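Local coordinates for protein 11S globulin (Wrightia tinctoria, PDB 5WXU) that binds the plant hormone auxin, indole-3-acetic acid, and probably serves as a hexameric seed storage globulin, at residues 113-118 against 160-165; 182-187 against 197-202; 303-308 against 312-317; 336-341 against 455-460. One frame throughout, in Å; residues are numbered along the deposited sequence.

The four contacts come in series along the chain, two in each cupin half. Contacts 1 and 2 belong to the first cupin domain, their centres about 12 Å apart. Both draw on its seven-stranded sheet, through strands 158-162 and 178-185, and on its other, curled sheet, through strands 110-115 and 198-201. Contacts 3 and 4 lie in the second half, their centres about 10 Å apart and about 28 to 35 Å from those of the first pair. They meet through neighbouring strands 313-318 and 332-338, where T314 N lies 2.9 Å from Y337 O. Both reach the same neighbouring subunit, whereas contacts 1 and 2 share a different one, so each barrel also builds the hexamer.

Contact 1 of 4, residues 113-118 against 160-165; sequences LGAVFP and IALPAG
L113 and A115 on one wall of the first cupin barrel meet I160 and L162 on the facing wall. No hydrogen bond crosses here: strand 110-115 belongs to the curled, mixed sheet and strand 158-162 to the antiparallel one, and the two are held together by methyl packing in the jelly-roll interior. L162 shows how the gap between them is bridged. Its CB starts out pointing neither at the other strand nor away from it, and still lies 6.2 Å from A115 CB. CG sits beside the backbone N (chi1 -66°), which turns the branch toward the opposite sheet. There the two methyls part: CD2 meets A115 CB at 4.0 Å, a single methyl-to-methyl touch, while CD1 points toward L113 and stops 4.6 Å from L113 CD1. L113 reaches back with its whole branch. CG is anti to the backbone N (chi1 174°), which sends its branch toward I160. Around this apolar patch, I154 of strand 146-155 touches both L113 and I160, and I104 and V106 of strand 102-108 pack on I160 as well. Beyond the strand, the F117 ring leans toward P163, a looser approach of 4.7 Å from CE1 to P163 CG. Further on, the carbonyl of G165 accepts a hydrogen bond from the W348 indole of a neighbouring subunit. At the far end of the patch, L113 CD1 stands 4.2 Å from I160 CD1, and L113 CD2 at the same 4.2 Å from I160 CG2.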
loop_
_atom_site.group_PDB
_atom_site.type_symbol
_atom_site.label_atom_id
_atom_site.label_comp_id
_atom_site.label_asym_id
_atom_site.label_seq_id
_atom_site.Cartn_x
_atom_site.Cartn_y
_atom_site.Cartn_z
ATOM N N LEU B 113 6.887 -30.690 8.695
ATOM C CA LEU B 113 7.568 -29.476 9.176
ATOM C C LEU B 113 6.593 -28.755 10.032
ATOM O O LEU B 113 5.448 -28.581 9.652
ATOM C CB LEU B 113 8.010 -28.615 7.996
ATOM C CG LEU B 113 8.599 -27.270 8.380
ATOM C CD1 LEU B 113 9.945 -26.995 7.762
ATOM C CD2 LEU B 113 7.659 -26.184 7.979
ATOM N N GLY B 114 7.052 -28.294 11.173
ATOM C CA GLY B 114 6.246 -27.422 12.020
ATOM C C GLY B 114 6.788 -26.024 11.963
ATOM O O GLY B 114 8.011 -25.800 11.826
ATOM N N ALA B 115 5.867 -25.051 12.052
ATOM C CA ALA B 115 6.242 -23.660 12.113
ATOM C C ALA B 115 5.247 -22.998 13.049
ATOM O O ALA B 115 4.034 -23.224 12.923
ATOM C CB ALA B 115 6.166 -23.068 10.727
ATOM N N VAL B 116 5.738 -22.221 13.996
ATOM C CA VAL B 116 4.889 -21.653 15.014
ATOM C C VAL B 116 4.700 -20.144 14.791
ATOM O O VAL B 116 5.704 -19.401 14.765
ATOM C CB VAL B 116 5.432 -21.900 16.432
ATOM C CG1 VAL B 116 4.546 -21.200 17.447
ATOM C CG2 VAL B 116 5.497 -23.409 16.696
ATOM N N PHE B 117 3.419 -19.758 14.704
ATOM C CA PHE B 117 2.986 -18.391 14.716
ATOM C C PHE B 117 2.459 -17.952 16.065
ATOM O O PHE B 117 1.366 -18.367 16.466
ATOM C CB PHE B 117 2.020 -18.112 13.556
ATOM C CG PHE B 117 2.742 -18.190 12.228
ATOM C CD1 PHE B 117 3.634 -17.168 11.855
ATOM C CD2 PHE B 117 2.738 -19.352 11.501
ATOM C CE1 PHE B 117 4.369 -17.262 10.666
ATOM C CE2 PHE B 117 3.468 -19.453 10.330
ATOM C CZ PHE B 117 4.269 -18.420 9.909
ATOM N N PRO B 118 3.237 -17.099 16.745
ATOM C CA PRO B 118 2.873 -16.744 18.115
ATOM C C PRO B 118 1.624 -15.942 18.200
ATOM O O PRO B 118 1.425 -14.930 17.443
ATOM C CB PRO B 118 4.085 -15.963 18.632
ATOM C CG PRO B 118 4.905 -15.650 17.472
ATOM C CD PRO B 118 4.482 -16.429 16.302
ATOM N N ILE B 160 10.315 -23.914 0.962
ATOM C CA ILE B 160 9.581 -23.475 2.149
ATOM C C ILE B 160 10.183 -22.141 2.589
ATOM O O ILE B 160 11.388 -21.996 2.634
ATOM C CB ILE B 160 9.789 -24.471 3.331
ATOM C CG1 ILE B 160 9.392 -25.908 2.962
ATOM C CG2 ILE B 160 9.065 -24.080 4.600
ATOM C CD1 ILE B 160 10.315 -26.966 3.558
ATOM N N ALA B 161 9.349 -21.186 2.948
ATOM C CA ALA B 161 9.771 -19.868 3.281
ATOM C C ALA B 161 9.428 -19.564 4.677
ATOM O O ALA B 161 8.218 -19.589 5.036
ATOM C CB ALA B 161 9.073 -18.840 2.348
ATOM N N LEU B 162 10.418 -19.198 5.488
ATOM C CA LEU B 162 10.140 -18.867 6.907
ATOM C C LEU B 162 10.760 -17.566 7.359
ATOM O O LEU B 162 11.922 -17.295 7.077
ATOM C CB LEU B 162 10.715 -19.976 7.789
ATOM C CG LEU B 162 10.047 -21.361 7.659
ATOM C CD1 LEU B 162 10.715 -22.482 8.433
ATOM C CD2 LEU B 162 8.612 -21.288 8.076
ATOM N N PRO B 163 10.023 -16.736 8.113
ATOM C CA PRO B 163 10.594 -15.537 8.667
ATOM C C PRO B 163 11.615 -15.800 9.761
ATOM O O PRO B 163 11.589 -16.843 10.487
ATOM C CB PRO B 163 9.373 -14.792 9.252
ATOM C CG PRO B 163 8.215 -15.430 8.572
ATOM C CD PRO B 163 8.582 -16.825 8.383
ATOM N N ALA B 164 12.384 -14.750 10.012
ATOM C CA ALA B 164 13.214 -14.663 11.209
ATOM C C ALA B 164 12.358 -14.714 12.444
ATOM O O ALA B 164 11.239 -14.169 12.481
ATOM C CB ALA B 164 14.075 -13.394 11.245
ATOM N N GLY B 165 12.879 -15.385 13.485
ATOM C CA GLY B 165 12.255 -15.372 14.782
ATOM C C GLY B 165 11.256 -16.450 15.033
ATOM O O GLY B 165 10.767 -16.568 16.161
#

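Contact 2 of 4, residues 182-187 against 197-202; sequences VIHDLS and LRRYFL. With PO4 (phosphate ion), chain N.
L197 lays its two methyls against the imidazole of H184, and this apolar contact dominates. The side chains cross at about a right angle. CD1 sits over the ring face in a CH-pi contact, 3.8 Å from the centroid and 18° off the normal, while CD2 reaches the ND1 side of the same face at 3.5 Å from H184 ND1. With CG anti to the backbone N (chi1 -177°), the leucine branch is carried across to the H184 ring. Behind it, L186 CD2 packs on L197 CB at 3.9 Å, again crosswise. L197 CD2 also lies 3.5 Å above the centre of the R199 guanidinium, so one methyl is shared by imidazole and guanidinium.

The polar interactions gather round a phosphate, probably from the crystallisation liquor. R199, its chain bent at chi3, gives NH1 to phosphate O4 at 2.9 Å, with the oxygen at the guanidinium edge. S96, N98, H85 and H168 also bond the ion, making an anion site in the barrel. H184 NE2 is held by the side-chain oxygen of N98, and R199 NH2 by the hydroxyl of T83.

Strand 178-185, which carries H184, runs between strands 80-87 and 102-108 in one sheet of the first cupin domain; strand 198-201 lies in the other, antiparallel to 91-98 and parallel to 221-224.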
loop_
_atom_site.group_PDB
_atom_site.type_symbol
_atom_site.label_atom_id
_atom_site.label_comp_id
_atom_site.label_asym_id
_atom_site.label_seq_id
_atom_site.Cartn_x
_atom_site.Cartn_y
_atom_site.Cartn_z
ATOM N N VAL B 182 19.160 -25.159 3.139
ATOM C CA VAL B 182 18.647 -23.943 3.835
ATOM C C VAL B 182 19.557 -22.784 3.451
ATOM O O VAL B 182 20.790 -22.792 3.703
ATOM C CB VAL B 182 18.638 -24.076 5.331
ATOM C CG1 VAL B 182 17.957 -22.859 5.941
ATOM C CG2 VAL B 182 17.941 -25.363 5.803
ATOM N N ILE B 183 18.942 -21.766 2.855
ATOM C CA ILE B 183 19.605 -20.532 2.517
ATOM C C ILE B 183 19.023 -19.493 3.464
ATOM O O ILE B 183 17.827 -19.139 3.410
ATOM C CB ILE B 183 19.398 -20.109 1.085
ATOM C CG1 ILE B 183 19.793 -21.180 0.089
ATOM C CG2 ILE B 183 20.213 -18.852 0.782
ATOM C CD1 ILE B 183 21.165 -21.797 0.286
ATOM N N HIS B 184 19.872 -19.012 4.349
ATOM C CA HIS B 184 19.515 -17.914 5.277
ATOM C C HIS B 184 19.940 -16.590 4.721
ATOM O O HIS B 184 21.095 -16.465 4.298
ATOM C CB HIS B 184 20.141 -18.086 6.648
ATOM C CG HIS B 184 19.488 -19.100 7.512
ATOM N ND1 HIS B 184 20.003 -20.374 7.629
ATOM C CD2 HIS B 184 18.437 -19.036 8.384
ATOM C CE1 HIS B 184 19.262 -21.081 8.456
ATOM N NE2 HIS B 184 18.299 -20.301 8.926
ATOM N N ASP B 185 19.027 -15.611 4.691
ATOM C CA ASP B 185 19.326 -14.281 4.124
ATOM C C ASP B 185 19.752 -13.359 5.242
ATOM O O ASP B 185 18.915 -12.708 5.919
ATOM C CB ASP B 185 18.072 -13.789 3.387
ATOM C CG ASP B 185 18.266 -12.476 2.747
ATOM O OD1 ASP B 185 19.421 -11.976 2.739
ATOM O OD2 ASP B 185 17.199 -11.892 2.346
ATOM N N LEU B 186 21.046 -13.316 5.511
ATOM C CA LEU B 186 21.530 -12.525 6.630
ATOM C C LEU B 186 21.349 -11.025 6.486
ATOM O O LEU B 186 21.168 -10.349 7.469
ATOM C CB LEU B 186 23.038 -12.760 6.826
ATOM C CG LEU B 186 23.399 -14.230 7.096
ATOM C CD1 LEU B 186 24.925 -14.315 7.227
ATOM C CD2 LEU B 186 22.738 -14.833 8.299
ATOM N N SER B 187 21.431 -10.484 5.287
ATOM C CA SER B 187 21.368 -9.063 5.092
ATOM C C SER B 187 19.952 -8.539 5.083
ATOM O O SER B 187 19.755 -7.349 4.863
ATOM C CB SER B 187 22.101 -8.586 3.814
ATOM O OG SER B 187 21.340 -8.806 2.630
ATOM N N LEU B 197 24.792 -15.690 11.360
ATOM C CA LEU B 197 23.629 -16.463 11.737
ATOM C C LEU B 197 23.657 -16.950 13.179
ATOM O O LEU B 197 24.687 -17.539 13.611
ATOM C CB LEU B 197 23.506 -17.676 10.804
ATOM C CG LEU B 197 22.325 -18.579 10.993
ATOM C CD1 LEU B 197 21.023 -17.835 10.693
ATOM C CD2 LEU B 197 22.443 -19.805 10.079
ATOM N N ARG B 198 22.523 -16.813 13.857
ATOM C CA ARG B 198 22.227 -17.449 15.112
ATOM C C ARG B 198 21.261 -18.559 14.938
ATOM O O ARG B 198 20.257 -18.443 14.185
ATOM C CB ARG B 198 21.585 -16.491 16.133
ATOM C CG ARG B 198 22.495 -15.518 16.827
ATOM C CD ARG B 198 22.862 -14.355 16.010
ATOM N NE ARG B 198 23.519 -13.281 16.780
ATOM C CZ ARG B 198 24.200 -12.346 16.185
ATOM N NH1 ARG B 198 24.319 -12.355 14.878
ATOM N NH2 ARG B 198 24.813 -11.409 16.882
ATOM N N ARG B 199 21.533 -19.699 15.605
ATOM C CA ARG B 199 20.579 -20.792 15.673
ATOM C C ARG B 199 20.246 -21.099 17.094
ATOM O O ARG B 199 21.072 -21.606 17.827
ATOM C CB ARG B 199 21.083 -22.082 14.983
ATOM C CG ARG B 199 21.570 -21.843 13.533
ATOM C CD ARG B 199 22.108 -23.145 12.920
ATOM N NE ARG B 199 23.191 -22.900 11.974
ATOM C CZ ARG B 199 23.197 -23.294 10.708
ATOM N NH1 ARG B 199 22.149 -23.934 10.151
ATOM N NH2 ARG B 199 24.270 -22.997 9.981
ATOM N N TYR B 200 19.004 -20.800 17.470
ATOM C CA TYR B 200 18.550 -20.878 18.835
ATOM C C TYR B 200 17.624 -22.060 18.907
ATOM O O TYR B 200 16.540 -22.020 18.404
ATOM C CB TYR B 200 17.897 -19.564 19.299
ATOM C CG TYR B 200 18.927 -18.443 19.618
ATOM C CD1 TYR B 200 20.323 -18.610 19.392
ATOM C CD2 TYR B 200 18.547 -17.275 20.178
ATOM C CE1 TYR B 200 21.227 -17.592 19.651
ATOM C CE2 TYR B 200 19.441 -16.230 20.409
ATOM C CZ TYR B 200 20.780 -16.377 20.184
ATOM O OH TYR B 200 21.690 -15.344 20.511
ATOM N N PHE B 201 18.014 -23.089 19.676
ATOM C CA PHE B 201 17.308 -24.317 19.769
ATOM C C PHE B 201 16.546 -24.468 21.094
ATOM O O PHE B 201 17.013 -24.008 22.140
ATOM C CB PHE B 201 18.314 -25.497 19.587
ATOM C CG PHE B 201 18.725 -25.761 18.190
ATOM C CD1 PHE B 201 19.800 -25.137 17.685
ATOM C CD2 PHE B 201 18.007 -26.638 17.351
ATOM C CE1 PHE B 201 20.199 -25.357 16.389
ATOM C CE2 PHE B 201 18.370 -26.828 16.049
ATOM C CZ PHE B 201 19.502 -26.208 15.586
ATOM N N LEU B 202 15.346 -25.009 21.025
ATOM C CA LEU B 202 14.502 -25.314 22.223
ATOM C C LEU B 202 14.768 -26.774 22.593
ATOM O O LEU B 202 14.026 -27.680 22.256
ATOM C CB LEU B 202 13.063 -25.089 21.963
ATOM C CG LEU B 202 12.687 -23.591 21.874
ATOM C CD1 LEU B 202 13.315 -22.812 20.762
ATOM C CD2 LEU B 202 11.171 -23.508 21.820
HETATM P P PO4 N . 18.138 -23.917 11.296
HETATM O O1 PO4 N . 18.240 -23.430 12.829
HETATM O O2 PO4 N . 16.872 -24.553 10.748
HETATM O O3 PO4 N . 18.059 -22.655 10.428
HETATM O O4 PO4 N . 19.404 -24.535 10.699
#

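Contact 3 of 4, residues 303-308 against 312-317; sequences ERADIY and GGTVST
D306 and T317 set their side chains across each other at a slant, and one carboxylate oxygen accepts from both the backbone N and the hydroxyl of T317. The backbone N of T317 comes in on the anti lone pair of D306 OD2 at 2.9 Å, whereas OG1 approaches from above the carboxylate plane at 2.7 Å. T317 chi1 of 70°, with OG1 between the backbone N and the carbonyl carbon, is what turns the hydroxyl onto the acid. R304 adds a third donor: its NH1 makes a salt bridge to the same OD2 at 2.9 Å, the oxygen lying at the guanidinium edge. Three donors on one oxygen should favour the charged carboxylate, and OD1 has its own salt bridge to K150 of a neighbouring subunit.

Further along, I307 and V315 point the same way and run side by side, I307 CG1 4.0 Å from V315 CB. On the other face, the Y308 ring and T314 meet at an angle, T314 CG2 touching both Y308 CD1, at 3.9 Å, and A305 CB, at 3.7 Å. In the backbone between the strands, V315 O accepts from both D306 N and I307 N, at 2.8 and 3.2 Å. Two residues facing one make a classic beta bulge, here opening an antiparallel hairpin of the second cupin domain, whose sheet continues through Y308 into the neighbouring subunit.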
loop_
_atom_site.group_PDB
_atom_site.type_symbol
_atom_site.label_atom_id
_atom_site.label_comp_id
_atom_site.label_asym_id
_atom_site.label_seq_id
_atom_site.Cartn_x
_atom_site.Cartn_y
_atom_site.Cartn_z
ATOM N N GLU B 303 4.887 -29.934 -15.128
ATOM C CA GLU B 303 3.643 -29.189 -15.360
ATOM C C GLU B 303 3.528 -27.818 -14.631
ATOM O O GLU B 303 2.634 -27.037 -14.944
ATOM C CB GLU B 303 2.440 -30.118 -15.072
ATOM C CG GLU B 303 2.368 -31.224 -16.169
ATOM C CD GLU B 303 1.285 -32.290 -16.007
ATOM O OE1 GLU B 303 0.669 -32.391 -14.925
ATOM O OE2 GLU B 303 1.069 -33.049 -16.985
ATOM N N ARG B 304 4.405 -27.544 -13.684
ATOM C CA ARG B 304 4.490 -26.257 -12.870
ATOM C C ARG B 304 5.478 -25.225 -13.578
ATOM O O ARG B 304 5.803 -24.132 -13.104
ATOM C CB ARG B 304 4.950 -26.599 -11.456
ATOM C CG ARG B 304 5.518 -25.486 -10.568
ATOM C CD ARG B 304 4.362 -24.598 -10.117
ATOM N NE ARG B 304 4.691 -23.364 -9.382
ATOM C CZ ARG B 304 5.356 -22.321 -9.899
ATOM N NH1 ARG B 304 5.870 -22.328 -11.137
ATOM N NH2 ARG B 304 5.565 -21.260 -9.148
ATOM N N ALA B 305 5.989 -25.624 -14.691
ATOM C CA ALA B 305 6.870 -24.823 -15.455
ATOM C C ALA B 305 6.143 -23.559 -15.883
ATOM O O ALA B 305 4.963 -23.590 -16.239
ATOM C CB ALA B 305 7.254 -25.561 -16.692
ATOM N N ASP B 306 6.913 -22.513 -15.874
ATOM C CA ASP B 306 6.478 -21.220 -16.386
ATOM C C ASP B 306 7.026 -20.949 -17.775
ATOM O O ASP B 306 6.416 -20.200 -18.517
ATOM C CB ASP B 306 6.884 -20.154 -15.390
ATOM C CG ASP B 306 6.146 -20.315 -14.036
ATOM O OD1 ASP B 306 4.904 -20.492 -14.020
ATOM O OD2 ASP B 306 6.794 -20.295 -12.982
ATOM N N ILE B 307 8.249 -21.383 -18.053
ATOM C CA ILE B 307 8.880 -21.330 -19.363
ATOM C C ILE B 307 9.193 -22.774 -19.759
ATOM O O ILE B 307 9.756 -23.506 -18.985
ATOM C CB ILE B 307 10.222 -20.554 -19.410
ATOM C CG1 ILE B 307 10.206 -19.229 -18.593
ATOM C CG2 ILE B 307 10.624 -20.349 -20.869
ATOM C CD1 ILE B 307 9.296 -18.170 -19.094
ATOM N N TYR B 308 8.903 -23.149 -20.996
ATOM C CA TYR B 308 9.189 -24.501 -21.490
ATOM C C TYR B 308 9.529 -24.398 -22.941
ATOM O O TYR B 308 8.825 -23.772 -23.718
ATOM C CB TYR B 308 8.006 -25.406 -21.339
ATOM C CG TYR B 308 8.117 -26.704 -22.108
ATOM C CD1 TYR B 308 9.201 -27.582 -21.880
ATOM C CD2 TYR B 308 7.199 -27.041 -23.097
ATOM C CE1 TYR B 308 9.296 -28.763 -22.563
ATOM C CE2 TYR B 308 7.279 -28.249 -23.767
ATOM C CZ TYR B 308 8.361 -29.087 -23.524
ATOM O OH TYR B 308 8.411 -30.300 -24.187
ATOM N N GLY B 312 14.591 -28.536 -24.736
ATOM C CA GLY B 312 15.505 -27.655 -24.066
ATOM C C GLY B 312 15.362 -27.788 -22.548
ATOM O O GLY B 312 16.331 -27.999 -21.853
ATOM N N GLY B 313 14.169 -27.575 -22.043
ATOM C CA GLY B 313 13.845 -27.795 -20.611
ATOM C C GLY B 313 12.860 -26.732 -20.091
ATOM O O GLY B 313 12.068 -26.162 -20.876
ATOM N N THR B 314 12.900 -26.553 -18.771
ATOM C CA THR B 314 11.918 -25.726 -18.024
ATOM C C THR B 314 12.581 -24.797 -17.033
ATOM O O THR B 314 13.602 -25.088 -16.441
ATOM C CB THR B 314 10.912 -26.587 -17.231
ATOM O OG1 THR B 314 11.570 -27.510 -16.332
ATOM C CG2 THR B 314 10.078 -27.403 -18.130
ATOM N N VAL B 315 11.884 -23.682 -16.839
ATOM C CA VAL B 315 12.044 -22.816 -15.667
ATOM C C VAL B 315 10.744 -22.770 -14.873
ATOM O O VAL B 315 9.655 -22.500 -15.439
ATOM C CB VAL B 315 12.493 -21.387 -16.071
ATOM C CG1 VAL B 315 12.778 -20.571 -14.821
ATOM C CG2 VAL B 315 13.778 -21.466 -16.813
ATOM N N SER B 316 10.846 -22.967 -13.537
ATOM C CA SER B 316 9.658 -22.938 -12.654
ATOM C C SER B 316 10.020 -21.908 -11.574
ATOM O O SER B 316 10.957 -22.088 -10.772
ATOM C CB SER B 316 9.303 -24.290 -12.091
ATOM O OG SER B 316 9.192 -25.199 -13.146
ATOM N N THR B 317 9.358 -20.746 -11.703
ATOM C CA THR B 317 9.644 -19.556 -10.853
ATOM C C THR B 317 8.761 -19.515 -9.589
ATOM O O THR B 317 7.650 -20.056 -9.544
ATOM C CB THR B 317 9.302 -18.257 -11.578
ATOM O OG1 THR B 317 7.853 -18.166 -11.702
ATOM C CG2 THR B 317 10.053 -18.115 -12.851
#

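Contact 4 of 4, residues 336-341 against 455-460; sequences EYLYPN and ITVLDP. Unlike the reference sequence in segment 455-460: D459 (reference Gly).
P460 presses its ring against the turn at P340 and N341, and L338 meets V457 a little deeper in. P460 CB lies 3.6 Å from N341 O and 3.9 Å from N341 CB, while P460 CG rests 3.7 Å from P340 O; these are van der Waals touches on the partly exposed side of the contact. In the buried part, L338 CD2 and V457 CG1 are 4.1 Å apart, their side chains sliding past each other in opposite directions. The V457 methyl gets there because CG1 is anti to its backbone N (chi1 -177°). The pair joins the two sheets of the second cupin domain: L338 ends strand 332-338 in one, and strand 457-458 pairs with 343-349 in the other. I344 of strand 343-349 touches both L338 and V457, and V315 packs on V457 too. Just before V457, the chain turns tightly at T456, whose backbone angles and the bond from V457 N to I455 O, 2.8 Å, fit a classic gamma turn. N341, in a left-handed backbone conformation, has its carbonyl held by Q397. Y339 bonds through its hydroxyl to the S272 carbonyl of a neighbouring subunit.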
loop_
_atom_site.group_PDB
_atom_site.type_symbol
_atom_site.label_atom_id
_atom_site.label_comp_id
_atom_site.label_asym_id
_atom_site.label_seq_id
_atom_site.Cartn_x
_atom_site.Cartn_y
_atom_site.Cartn_z
ATOM N N GLU B 336 15.409 -24.841 -12.351
ATOM C CA GLU B 336 15.684 -24.919 -13.778
ATOM C C GLU B 336 16.085 -26.344 -14.081
ATOM O O GLU B 336 16.873 -26.968 -13.360
ATOM C CB GLU B 336 16.831 -23.994 -14.178
ATOM C CG GLU B 336 16.632 -22.519 -13.927
ATOM C CD GLU B 336 17.874 -21.716 -14.336
ATOM O OE1 GLU B 336 18.976 -22.270 -14.263
ATOM O OE2 GLU B 336 17.741 -20.538 -14.722
ATOM N N TYR B 337 15.482 -26.892 -15.131
ATOM C CA TYR B 337 15.778 -28.242 -15.619
ATOM C C TYR B 337 16.191 -28.102 -17.082
ATOM O O TYR B 337 15.445 -27.643 -17.907
ATOM C CB TYR B 337 14.609 -29.188 -15.398
ATOM C CG TYR B 337 14.974 -30.574 -15.760
ATOM C CD1 TYR B 337 15.759 -31.359 -14.894
ATOM C CD2 TYR B 337 14.651 -31.074 -17.002
ATOM C CE1 TYR B 337 16.187 -32.649 -15.258
ATOM C CE2 TYR B 337 15.057 -32.342 -17.389
ATOM C CZ TYR B 337 15.810 -33.133 -16.518
ATOM O OH TYR B 337 16.154 -34.394 -16.939
ATOM N N LEU B 338 17.416 -28.516 -17.379
ATOM C CA LEU B 338 17.927 -28.533 -18.721
ATOM C C LEU B 338 18.151 -29.941 -19.192
ATOM O O LEU B 338 18.781 -30.745 -18.531
ATOM C CB LEU B 338 19.229 -27.739 -18.848
ATOM C CG LEU B 338 19.096 -26.246 -18.558
ATOM C CD1 LEU B 338 20.472 -25.611 -18.547
ATOM C CD2 LEU B 338 18.176 -25.565 -19.556
ATOM N N TYR B 339 17.641 -30.192 -20.398
ATOM C CA TYR B 339 18.001 -31.388 -21.114
ATOM C C TYR B 339 19.445 -31.401 -21.534
ATOM O O TYR B 339 20.145 -30.386 -21.588
ATOM C CB TYR B 339 17.084 -31.590 -22.310
ATOM C CG TYR B 339 15.648 -31.896 -21.938
ATOM C CD1 TYR B 339 15.326 -33.093 -21.302
ATOM C CD2 TYR B 339 14.630 -31.046 -22.234
ATOM C CE1 TYR B 339 14.020 -33.387 -20.952
ATOM C CE2 TYR B 339 13.308 -31.321 -21.901
ATOM C CZ TYR B 339 12.999 -32.473 -21.247
ATOM O OH TYR B 339 11.674 -32.717 -20.917
ATOM N N PRO B 340 19.927 -32.612 -21.938
ATOM C CA PRO B 340 21.345 -32.603 -22.237
ATOM C C PRO B 340 21.771 -31.600 -23.291
ATOM O O PRO B 340 21.112 -31.463 -24.299
ATOM C CB PRO B 340 21.611 -34.061 -22.689
ATOM C CG PRO B 340 20.648 -34.838 -21.930
ATOM C CD PRO B 340 19.382 -33.958 -21.790
ATOM N N ASN B 341 22.862 -30.881 -23.040
ATOM C CA ASN B 341 23.383 -29.851 -23.928
ATOM C C ASN B 341 22.549 -28.554 -24.129
ATOM O O ASN B 341 22.994 -27.655 -24.860
ATOM C CB ASN B 341 23.693 -30.415 -25.304
ATOM C CG ASN B 341 24.546 -31.674 -25.214
ATOM O OD1 ASN B 341 24.166 -32.729 -25.742
ATOM N ND2 ASN B 341 25.664 -31.568 -24.528
ATOM N N ILE B 455 12.486 -18.067 -25.959
ATOM C CA ILE B 455 12.602 -17.244 -24.733
ATOM C C ILE B 455 13.243 -18.096 -23.675
ATOM O O ILE B 455 12.697 -19.166 -23.323
ATOM C CB ILE B 455 11.224 -16.764 -24.230
ATOM C CG1 ILE B 455 10.642 -15.769 -25.235
ATOM C CG2 ILE B 455 11.334 -16.129 -22.875
ATOM C CD1 ILE B 455 9.199 -15.241 -24.949
ATOM N N THR B 456 14.362 -17.585 -23.146
ATOM C CA THR B 456 15.074 -18.112 -21.971
ATOM C C THR B 456 15.698 -19.502 -22.046
ATOM O O THR B 456 16.918 -19.644 -21.724
ATOM C CB THR B 456 14.160 -18.018 -20.724
ATOM O OG1 THR B 456 13.835 -16.635 -20.514
ATOM C CG2 THR B 456 14.786 -18.615 -19.479
ATOM N N VAL B 457 14.906 -20.519 -22.391
ATOM C CA VAL B 457 15.411 -21.905 -22.496
ATOM C C VAL B 457 15.773 -22.203 -23.925
ATOM O O VAL B 457 14.920 -22.110 -24.767
ATOM C CB VAL B 457 14.429 -22.966 -21.928
ATOM C CG1 VAL B 457 15.071 -24.356 -22.005
ATOM C CG2 VAL B 457 14.171 -22.654 -20.464
ATOM N N LEU B 458 17.060 -22.489 -24.185
ATOM C CA LEU B 458 17.545 -22.735 -25.522
ATOM C C LEU B 458 17.563 -24.215 -25.840
ATOM O O LEU B 458 18.118 -25.001 -25.111
ATOM C CB LEU B 458 18.926 -22.140 -25.765
ATOM C CG LEU B 458 19.028 -20.645 -25.511
ATOM C CD1 LEU B 458 20.400 -20.075 -25.597
ATOM C CD2 LEU B 458 18.052 -19.875 -26.448
ATOM N N ASP B 459 17.036 -24.506 -27.022
ATOM C CA ASP B 459 17.028 -25.842 -27.647
ATOM C C ASP B 459 18.502 -26.167 -28.006
ATOM O O ASP B 459 19.197 -25.328 -28.593
ATOM C CB ASP B 459 16.162 -25.691 -28.895
ATOM C CG ASP B 459 15.572 -26.977 -29.388
ATOM O OD1 ASP B 459 16.280 -28.025 -29.436
ATOM O OD2 ASP B 459 14.390 -26.907 -29.823
ATOM N N PRO B 460 19.008 -27.344 -27.638
ATOM C CA PRO B 460 20.371 -27.642 -28.137
ATOM C C PRO B 460 20.338 -27.810 -29.687
ATOM O O PRO B 460 21.312 -27.478 -30.302
ATOM C CB PRO B 460 20.745 -28.929 -27.425
ATOM C CG PRO B 460 19.452 -29.518 -26.937
ATOM C CD PRO B 460 18.395 -28.474 -26.929
#